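Local structure of CoA binding domain protein (Escherichia coli, 3QA9) at residues 7-12 / 126-131; 13-18 / 101-106; 92-97 / 120-125. The protein belongs to the CoA-binding domain family and has a Rossmann-like alpha/beta fold. One frame throughout, in Å; residues are numbered along the deposited sequence.

Contact 1: residues 7-12 / 126-131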
loop_
_atom_site.group_PDB
_atom_site.type_symbol
_atom_site.label_atom_id
_atom_site.label_comp_id
_atom_site.label_asym_id
_atom_site.label_seq_id
_atom_site.Cartn_x
_atom_site.Cartn_y
_atom_site.Cartn_z
ATOM N N LEU A 7 -1.540 16.022 0.234
ATOM C CA LEU A 7 -0.091 16.044 0.365
ATOM C C LEU A 7 0.560 16.654 -0.865
ATOM O O LEU A 7 -0.059 16.765 -1.918
ATOM C CB LEU A 7 0.447 14.626 0.564
ATOM C CG LEU A 7 -0.132 13.824 1.731
ATOM C CD1 LEU A 7 0.387 12.396 1.654
ATOM C CD2 LEU A 7 0.254 14.467 3.060
ATOM N N THR A 8 1.817 17.050 -0.712
ATOM C CA THR A 8 2.582 17.631 -1.801
ATOM C C THR A 8 3.436 16.525 -2.393
ATOM O O THR A 8 3.609 15.464 -1.788
ATOM C CB THR A 8 3.539 18.728 -1.296
ATOM O OG1 THR A 8 4.429 18.165 -0.321
ATOM C CG2 THR A 8 2.763 19.878 -0.664
ATOM N N ASP A 9 3.966 16.766 -3.584
ATOM C CA ASP A 9 4.838 15.788 -4.211
ATOM C C ASP A 9 6.032 15.477 -3.305
ATOM O O ASP A 9 6.491 14.348 -3.261
ATOM C CB ASP A 9 5.335 16.303 -5.558
ATOM C CG ASP A 9 4.301 16.162 -6.667
ATOM O OD1 ASP A 9 3.187 15.662 -6.402
ATOM O OD2 ASP A 9 4.624 16.555 -7.805
ATOM N N GLU A 10 6.530 16.472 -2.574
ATOM C CA GLU A 10 7.669 16.260 -1.662
ATOM C C GLU A 10 7.327 15.225 -0.588
ATOM O O GLU A 10 8.129 14.344 -0.285
ATOM C CB GLU A 10 8.089 17.585 -0.994
ATOM C CG GLU A 10 8.987 17.425 0.238
ATOM C CD GLU A 10 10.293 16.713 -0.045
ATOM O OE1 GLU A 10 10.945 16.246 0.909
ATOM O OE2 GLU A 10 10.662 16.617 -1.224
ATOM N N ASP A 11 6.132 15.342 -0.014
ATOM C CA ASP A 11 5.677 14.413 1.021
ATOM C C ASP A 11 5.588 12.994 0.455
ATOM O O ASP A 11 5.968 12.029 1.096
ATOM C CB ASP A 11 4.279 14.786 1.554
ATOM C CG ASP A 11 4.210 16.175 2.167
ATOM O OD1 ASP A 11 5.192 16.618 2.789
ATOM O OD2 ASP A 11 3.145 16.811 2.019
ATOM N N ILE A 12 5.045 12.876 -0.747
ATOM C CA ILE A 12 4.916 11.577 -1.390
ATOM C C ILE A 12 6.299 10.986 -1.609
ATOM O O ILE A 12 6.545 9.807 -1.364
ATOM C CB ILE A 12 4.191 11.708 -2.737
ATOM C CG1 ILE A 12 2.751 12.154 -2.500
ATOM C CG2 ILE A 12 4.229 10.389 -3.464
ATOM C CD1 ILE A 12 1.962 11.206 -1.626
ATOM N N ALA A 126 -4.155 9.254 -1.126
ATOM C CA ALA A 126 -5.370 8.800 -1.790
ATOM C C ALA A 126 -5.447 9.112 -3.273
ATOM O O ALA A 126 -5.048 10.186 -3.736
ATOM C CB ALA A 126 -6.592 9.372 -1.071
ATOM N N ASN A 127 -5.985 8.140 -3.997
ATOM C CA ASN A 127 -6.142 8.202 -5.436
ATOM C C ASN A 127 -4.800 8.412 -6.144
ATOM O O ASN A 127 -4.662 9.249 -7.031
ATOM C CB ASN A 127 -7.138 9.288 -5.840
ATOM C CG ASN A 127 -7.842 8.957 -7.144
ATOM O OD1 ASN A 127 -8.024 9.812 -7.993
ATOM N ND2 ASN A 127 -8.246 7.704 -7.297
ATOM N N ARG A 128 -3.812 7.639 -5.709
ATOM C CA ARG A 128 -2.476 7.626 -6.283
ATOM C C ARG A 128 -2.067 6.171 -6.392
ATOM O O ARG A 128 -2.658 5.317 -5.759
ATOM C CB ARG A 128 -1.469 8.344 -5.384
ATOM C CG ARG A 128 -1.791 9.781 -5.114
ATOM C CD ARG A 128 -0.605 10.476 -4.529
ATOM N NE ARG A 128 -0.947 11.727 -3.853
ATOM C CZ ARG A 128 -0.521 12.920 -4.237
ATOM N NH1 ARG A 128 0.254 13.024 -5.301
ATOM N NH2 ARG A 128 -0.853 13.999 -3.547
ATOM N N CYS A 129 -1.057 5.901 -7.204
ATOM C CA CYS A 129 -0.539 4.545 -7.364
ATOM C C CYS A 129 0.912 4.562 -6.918
ATOM O O CYS A 129 1.676 5.391 -7.375
ATOM C CB CYS A 129 -0.611 4.087 -8.820
ATOM S SG CYS A 129 0.159 2.482 -9.080
ATOM N N MET A 130 1.292 3.660 -6.018
ATOM C CA MET A 130 2.673 3.625 -5.533
ATOM C C MET A 130 3.674 3.507 -6.686
ATOM O O MET A 130 4.724 4.153 -6.682
ATOM C CB MET A 130 2.880 2.468 -4.542
ATOM C CG MET A 130 2.254 2.723 -3.168
ATOM S SD MET A 130 2.824 1.626 -1.852
ATOM C CE MET A 130 4.395 2.392 -1.407
ATOM N N MET A 131 3.340 2.688 -7.676
ATOM C CA MET A 131 4.211 2.505 -8.829
ATOM C C MET A 131 4.299 3.780 -9.669
ATOM O O MET A 131 5.400 4.235 -9.993
ATOM C CB MET A 131 3.703 1.339 -9.683
ATOM C CG MET A 131 4.469 1.142 -10.989
ATOM S SD MET A 131 3.993 -0.386 -11.833
ATOM C CE MET A 131 2.275 -0.057 -12.179
HETATM O O HOH W 1 0.714 16.070 -4.982
#
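The two backbones stay well apart, with no CA pair nearer than 9.2 Å (Leu-7 to Ala-126, Ile-12 to Met-130), where Leu-7, just before helix 9-18, and Ile-12 in its first turn face Arg-128 in the link between strand 123-126 and helix 130-137. The helix opens with a capping box: Thr-8 N donates to Asp-11 OD2 at 3.0 Å, almost straight, and Asp-11 N returns a weak bond to Thr-8 OG1. Arg-128 spans the gap with a chain extended from CG to NE, and its guanidinium meets Ile-12 from the opposite direction. Ile-12 CG1 sits over the centre of one guanidinium face, 3.7 Å above the plane, and CD1 lies 3.7 Å from Arg-128 NE. The other contacts are polar. Leu-7 O approaches the edge of the guanidinium, 3.3 Å from Arg-128 NH2. The Asp-9 carboxylate, steeply turned against the guanidinium at 75°, is too distant for a salt bridge to it; Asp-9 pairs instead with Arg-136, and Arg-128 with Asp-5. Water 1 joins the two groups, accepting from Arg-128 NH2 at 3.0 Å in the guanidinium plane and donating to Asp-9 OD1 at 2.9 Å.

Contact 2: residues 13-18 / 101-106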
loop_
_atom_site.group_PDB
_atom_site.type_symbol
_atom_site.label_atom_id
_atom_site.label_comp_id
_atom_site.label_asym_id
_atom_site.label_seq_id
_atom_site.Cartn_x
_atom_site.Cartn_y
_atom_site.Cartn_z
ATOM N N ARG A 13 7.210 11.830 -2.073
ATOM C CA ARG A 13 8.582 11.406 -2.306
ATOM C C ARG A 13 9.179 10.881 -1.003
ATOM O O ARG A 13 9.859 9.861 -0.982
ATOM C CB ARG A 13 9.435 12.576 -2.831
ATOM C CG ARG A 13 10.797 12.124 -3.350
ATOM C CD ARG A 13 11.723 13.305 -3.698
ATOM N NE ARG A 13 11.956 14.138 -2.524
ATOM C CZ ARG A 13 12.714 13.811 -1.481
ATOM N NH1 ARG A 13 13.354 12.658 -1.436
ATOM N NH2 ARG A 13 12.794 14.641 -0.457
ATOM N N GLU A 14 8.923 11.590 0.088
ATOM C CA GLU A 14 9.441 11.181 1.388
ATOM C C GLU A 14 8.902 9.832 1.828
ATOM O O GLU A 14 9.626 9.000 2.362
ATOM C CB GLU A 14 9.114 12.245 2.444
ATOM C CG GLU A 14 9.919 13.515 2.254
ATOM C CD GLU A 14 9.619 14.596 3.280
ATOM O OE1 GLU A 14 9.300 14.255 4.429
ATOM O OE2 GLU A 14 9.727 15.785 2.934
ATOM N N ILE A 15 7.617 9.618 1.601
ATOM C CA ILE A 15 6.999 8.356 1.973
ATOM C C ILE A 15 7.644 7.187 1.235
ATOM O O ILE A 15 7.966 6.159 1.833
ATOM C CB ILE A 15 5.494 8.384 1.660
ATOM C CG1 ILE A 15 4.792 9.360 2.611
ATOM C CG2 ILE A 15 4.911 6.992 1.778
ATOM C CD1 ILE A 15 3.358 9.655 2.215
ATOM N N LEU A 16 7.835 7.353 -0.068
ATOM C CA LEU A 16 8.426 6.303 -0.892
ATOM C C LEU A 16 9.899 6.068 -0.603
ATOM O O LEU A 16 10.399 4.955 -0.763
ATOM C CB LEU A 16 8.260 6.643 -2.368
ATOM C CG LEU A 16 6.827 6.670 -2.898
ATOM C CD1 LEU A 16 6.842 7.165 -4.334
ATOM C CD2 LEU A 16 6.209 5.280 -2.804
ATOM N N THR A 17 10.597 7.117 -0.190
ATOM C CA THR A 17 12.008 6.974 0.104
ATOM C C THR A 17 12.303 6.468 1.501
ATOM O O THR A 17 13.228 5.701 1.704
ATOM C CB THR A 17 12.751 8.300 -0.109
ATOM O OG1 THR A 17 12.162 9.314 0.700
ATOM C CG2 THR A 17 12.673 8.712 -1.522
ATOM N N ARG A 18 11.505 6.885 2.470
ATOM C CA ARG A 18 11.748 6.491 3.851
ATOM C C ARG A 18 11.184 5.162 4.343
ATOM O O ARG A 18 11.766 4.523 5.225
ATOM C CB ARG A 18 11.282 7.616 4.783
ATOM C CG ARG A 18 11.945 8.946 4.476
ATOM C CD ARG A 18 11.475 10.047 5.406
ATOM N NE ARG A 18 12.088 11.330 5.068
ATOM C CZ ARG A 18 11.860 12.465 5.721
ATOM N NH1 ARG A 18 11.028 12.481 6.755
ATOM N NH2 ARG A 18 12.464 13.585 5.342
ATOM N N VAL A 101 1.535 4.803 7.351
ATOM C CA VAL A 101 0.808 5.298 6.205
ATOM C C VAL A 101 -0.227 4.353 5.649
ATOM O O VAL A 101 -0.035 3.161 5.612
ATOM C CB VAL A 101 1.810 5.598 5.064
ATOM C CG1 VAL A 101 1.074 6.004 3.770
ATOM C CG2 VAL A 101 2.791 6.669 5.508
ATOM N N VAL A 102 -1.346 4.915 5.241
ATOM C CA VAL A 102 -2.367 4.134 4.589
ATOM C C VAL A 102 -2.469 4.725 3.197
ATOM O O VAL A 102 -2.801 5.890 3.038
ATOM C CB VAL A 102 -3.716 4.234 5.278
ATOM C CG1 VAL A 102 -4.752 3.653 4.379
ATOM C CG2 VAL A 102 -3.686 3.473 6.591
ATOM N N TRP A 103 -2.151 3.916 2.196
ATOM C CA TRP A 103 -2.183 4.357 0.809
ATOM C C TRP A 103 -3.380 3.765 0.067
ATOM O O TRP A 103 -3.461 2.555 -0.127
ATOM C CB TRP A 103 -0.869 3.951 0.117
ATOM C CG TRP A 103 -0.636 4.540 -1.251
ATOM C CD1 TRP A 103 -1.439 4.414 -2.348
ATOM C CD2 TRP A 103 0.500 5.311 -1.676
ATOM N NE1 TRP A 103 -0.876 5.045 -3.428
ATOM C CE2 TRP A 103 0.324 5.594 -3.048
ATOM C CE3 TRP A 103 1.665 5.763 -1.036
ATOM C CZ2 TRP A 103 1.249 6.339 -3.788
ATOM C CZ3 TRP A 103 2.594 6.503 -1.773
ATOM C CH2 TRP A 103 2.384 6.771 -3.138
ATOM N N PHE A 104 -4.319 4.620 -0.319
ATOM C CA PHE A 104 -5.494 4.175 -1.062
ATOM C C PHE A 104 -5.217 4.243 -2.561
ATOM O O PHE A 104 -5.120 5.334 -3.130
ATOM C CB PHE A 104 -6.708 5.064 -0.769
ATOM C CG PHE A 104 -7.179 5.021 0.657
ATOM C CD1 PHE A 104 -6.592 5.835 1.627
ATOM C CD2 PHE A 104 -8.251 4.209 1.022
ATOM C CE1 PHE A 104 -7.069 5.838 2.940
ATOM C CE2 PHE A 104 -8.734 4.205 2.335
ATOM C CZ PHE A 104 -8.142 5.025 3.292
ATOM N N GLN A 105 -5.088 3.088 -3.203
ATOM C CA GLN A 105 -4.852 3.061 -4.643
ATOM C C GLN A 105 -6.101 3.604 -5.342
ATOM O O GLN A 105 -7.115 3.878 -4.699
ATOM C CB GLN A 105 -4.566 1.624 -5.107
ATOM C CG GLN A 105 -3.260 1.053 -4.562
ATOM C CD GLN A 105 -2.039 1.496 -5.352
ATOM O OE1 GLN A 105 -0.971 1.745 -4.784
ATOM N NE2 GLN A 105 -2.185 1.578 -6.670
ATOM N N TYR A 106 -6.039 3.762 -6.657
ATOM C CA TYR A 106 -7.195 4.278 -7.384
ATOM C C TYR A 106 -8.474 3.540 -7.102
ATOM O O TYR A 106 -8.499 2.325 -7.070
ATOM C CB TYR A 106 -6.975 4.211 -8.881
ATOM C CG TYR A 106 -5.778 4.937 -9.359
ATOM C CD1 TYR A 106 -4.784 4.256 -10.034
ATOM C CD2 TYR A 106 -5.643 6.301 -9.160
ATOM C CE1 TYR A 106 -3.704 4.904 -10.538
ATOM C CE2 TYR A 106 -4.550 6.984 -9.660
ATOM C CZ TYR A 106 -3.575 6.264 -10.342
ATOM O OH TYR A 106 -2.485 6.881 -10.881
#
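Ile-15 and Leu-16 of helix 9-18 bring their methyl groups to the six-membered end of the Trp-103 indole, on strand 101-104 of the parallel sheet of this Rossmann-like fold. The ring is approached in two different ways. Ile-15 CG2 comes to its edge, near the plane, 4.3 Å from Trp-103 CZ3. The Leu-16 side chain crosses that of Trp-103 at about a right angle and places CD2 4.0 Å from CZ3 and 4.1 Å from CH2. The CB of Trp-103 points toward the helix; CG lies anti to the backbone N (chi1 -170°), and a chi2 of -58° sets the turn of the indole. At the ring's other end NE1 donates to Arg-128 O, a bond that satisfies this buried polar atom and would limit rotation of the indole. The CB of Leu-16 does not aim at the strand; the branch beyond it makes the approach. Ile-15, by contrast, has its CB directed toward the strand, and the same CG2 that meets the indole also lies 4.3 Å from Val-101 CG2. One methyl is thus shared between two side chains two residues apart on the strand. All four residues are buried, and the interface is wholly apolar. The helix and strand axes run 11.4 Å apart at closest approach, with 114° between their directions, so the helix passes steeply across the strand. Strand 101-104 lies between strands 77-80 and 123-126, and the contact is closed in by both neighbours and by the last helix: Ile-15 also packs on Ile-123 and Val-125, Val-101 on Val-77, and both Leu-16 and Trp-103 reach Met-130 and Glu-133 of helix 130-137.

Contact 3: residues 92-97 / 120-125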
loop_
_atom_site.group_PDB
_atom_site.type_symbol
_atom_site.label_atom_id
_atom_site.label_comp_id
_atom_site.label_asym_id
_atom_site.label_seq_id
_atom_site.Cartn_x
_atom_site.Cartn_y
_atom_site.Cartn_z
ATOM N N VAL A 92 -8.183 -0.163 10.552
ATOM C CA VAL A 92 -8.158 -0.465 11.983
ATOM C C VAL A 92 -6.962 -1.356 12.266
ATOM O O VAL A 92 -6.250 -1.184 13.259
ATOM C CB VAL A 92 -9.439 -1.187 12.434
ATOM C CG1 VAL A 92 -9.263 -1.714 13.857
ATOM C CG2 VAL A 92 -10.612 -0.229 12.371
ATOM N N TYR A 93 -6.750 -2.321 11.382
ATOM C CA TYR A 93 -5.626 -3.217 11.517
ATOM C C TYR A 93 -4.308 -2.512 11.353
ATOM O O TYR A 93 -3.347 -2.823 12.044
ATOM C CB TYR A 93 -5.749 -4.356 10.515
ATOM C CG TYR A 93 -6.745 -5.345 10.997
ATOM C CD1 TYR A 93 -6.851 -5.584 12.351
ATOM C CD2 TYR A 93 -7.575 -6.036 10.130
ATOM C CE1 TYR A 93 -7.736 -6.476 12.852
ATOM C CE2 TYR A 93 -8.485 -6.960 10.622
ATOM C CZ TYR A 93 -8.549 -7.160 11.998
ATOM O OH TYR A 93 -9.374 -8.075 12.572
ATOM N N ALA A 94 -4.271 -1.552 10.439
ATOM C CA ALA A 94 -3.058 -0.786 10.201
ATOM C C ALA A 94 -2.704 0.012 11.447
ATOM O O ALA A 94 -1.526 0.185 11.782
ATOM C CB ALA A 94 -3.251 0.160 9.022
ATOM N N ILE A 95 -3.729 0.504 12.133
ATOM C CA ILE A 95 -3.520 1.285 13.349
ATOM C C ILE A 95 -2.964 0.375 14.434
ATOM O O ILE A 95 -1.976 0.699 15.093
ATOM C CB ILE A 95 -4.840 1.912 13.827
ATOM C CG1 ILE A 95 -5.324 2.934 12.792
ATOM C CG2 ILE A 95 -4.653 2.576 15.184
ATOM C CD1 ILE A 95 -6.747 3.433 13.026
ATOM N N LYS A 96 -3.603 -0.777 14.603
ATOM C CA LYS A 96 -3.181 -1.749 15.604
ATOM C C LYS A 96 -1.763 -2.227 15.348
ATOM O O LYS A 96 -1.002 -2.501 16.278
ATOM C CB LYS A 96 -4.132 -2.946 15.597
ATOM C CG LYS A 96 -5.547 -2.612 16.057
ATOM C CD LYS A 96 -6.508 -3.782 15.856
ATOM C CE LYS A 96 -6.090 -5.004 16.655
ATOM N NZ LYS A 96 -6.180 -4.765 18.123
ATOM N N LYS A 97 -1.409 -2.319 14.076
ATOM C CA LYS A 97 -0.086 -2.776 13.680
ATOM C C LYS A 97 0.985 -1.709 13.854
ATOM O O LYS A 97 2.165 -2.000 13.861
ATOM C CB LYS A 97 -0.126 -3.236 12.220
ATOM C CG LYS A 97 1.170 -3.799 11.708
ATOM C CD LYS A 97 1.510 -5.099 12.384
ATOM C CE LYS A 97 2.693 -5.738 11.709
ATOM N NZ LYS A 97 3.134 -6.928 12.443
ATOM N N ALA A 120 -5.815 8.637 14.152
ATOM C CA ALA A 120 -4.889 7.787 14.896
ATOM C C ALA A 120 -3.426 8.175 14.675
ATOM O O ALA A 120 -2.521 7.550 15.236
ATOM C CB ALA A 120 -5.107 6.319 14.522
ATOM N N GLY A 121 -3.198 9.197 13.853
ATOM C CA GLY A 121 -1.843 9.659 13.605
ATOM C C GLY A 121 -1.191 9.218 12.306
ATOM O O GLY A 121 -0.061 9.607 12.019
ATOM N N LEU A 122 -1.884 8.408 11.514
ATOM C CA LEU A 122 -1.313 7.957 10.253
ATOM C C LEU A 122 -1.504 8.946 9.114
ATOM O O LEU A 122 -2.441 9.742 9.108
ATOM C CB LEU A 122 -1.898 6.604 9.839
ATOM C CG LEU A 122 -1.496 5.398 10.690
ATOM C CD1 LEU A 122 -2.278 5.423 12.006
ATOM C CD2 LEU A 122 -1.769 4.109 9.923
ATOM N N ILE A 123 -0.590 8.883 8.153
ATOM C CA ILE A 123 -0.651 9.723 6.974
ATOM C C ILE A 123 -1.515 8.949 5.995
ATOM O O ILE A 123 -1.513 7.725 5.971
ATOM C CB ILE A 123 0.747 9.972 6.390
ATOM C CG1 ILE A 123 1.553 10.844 7.364
ATOM C CG2 ILE A 123 0.639 10.662 5.035
ATOM C CD1 ILE A 123 2.982 11.087 6.908
ATOM N N ILE A 124 -2.254 9.700 5.197
ATOM C CA ILE A 124 -3.201 9.190 4.218
ATOM C C ILE A 124 -2.745 9.595 2.812
ATOM O O ILE A 124 -2.443 10.753 2.589
ATOM C CB ILE A 124 -4.619 9.841 4.511
ATOM C CG1 ILE A 124 -5.310 9.197 5.714
ATOM C CG2 ILE A 124 -5.493 9.771 3.343
ATOM C CD1 ILE A 124 -4.829 7.873 6.087
ATOM N N VAL A 125 -2.667 8.650 1.880
ATOM C CA VAL A 125 -2.333 8.968 0.487
ATOM C C VAL A 125 -3.574 8.457 -0.237
ATOM O O VAL A 125 -4.021 7.347 0.033
ATOM C CB VAL A 125 -1.078 8.215 -0.024
ATOM C CG1 VAL A 125 -0.816 8.588 -1.484
ATOM C CG2 VAL A 125 0.131 8.588 0.823
#
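The methyl of Ala-120 rests against Ile-95 where helix 87-97 meets the turn leading from helix 111-119 into strand 123-126, and together with Leu-122 these residues carry most of this small apolar contact. Ile-95 touches both, and the three side chains form one cluster. The CD1 of Ile-95 approaches Ala-120 CB to 3.6 Å, and both CG1 and CG2 stand 3.8 Å from that same methyl, so the single carbon of Ala-120 lies against both branches of the isoleucine. The backbones are close here too, the CA atoms of Ile-95 and Ala-120 being 6.8 Å apart. Leu-122 reaches in from the strand side, and its two methyls divide the work: CD1 meets Ile-95 CG1 at 4.0 Å, the side chains crossing at a slant, while CD2 touches Ala-94 CB at 4.3 Å. Its CG lies anti to the carbonyl carbon (chi1 -69°), from where the fork spans two successive residues of the helix. Ala-94 and Leu-122 are buried, whereas Ala-120 is exposed, so the contact runs from the interior out to the surface. Between Ala-120 and Leu-122, Gly-121 takes a positive phi of 101° and ends the preceding helix in a Schellman motif, turning the chain toward the sheet. Leu-122 also rests on Val-102 of the adjacent strand. Two successive beta-alpha units meet here, in the right-handed beta-alpha-beta arrangement characteristic of Rossmann-like folds.

Overall arrangement
Contacts 1 and 2 follow one another along helix 9-18 and have centres about 6 Å apart; Met-130 CG packs 3.5 Å from Trp-103 CE2 where they join. Contact 3 is centred about 12 Å from contact 2 and about 16 Å from contact 1. Strands 101-104 and 123-126, neighbours in the sheet, tie contacts 2 and 3 together through backbone bonds such as Phe-104 N to Val-125 O at 2.8 Å. Val-125 reaches both others: its CG1 lies 3.8 Å from Ile-12 CD1 and its CG2 3.7 Å from Ile-15 CD1. Along the chain, contacts 2 and 3 are nested within the loop closed by contact 1, while their own segments alternate.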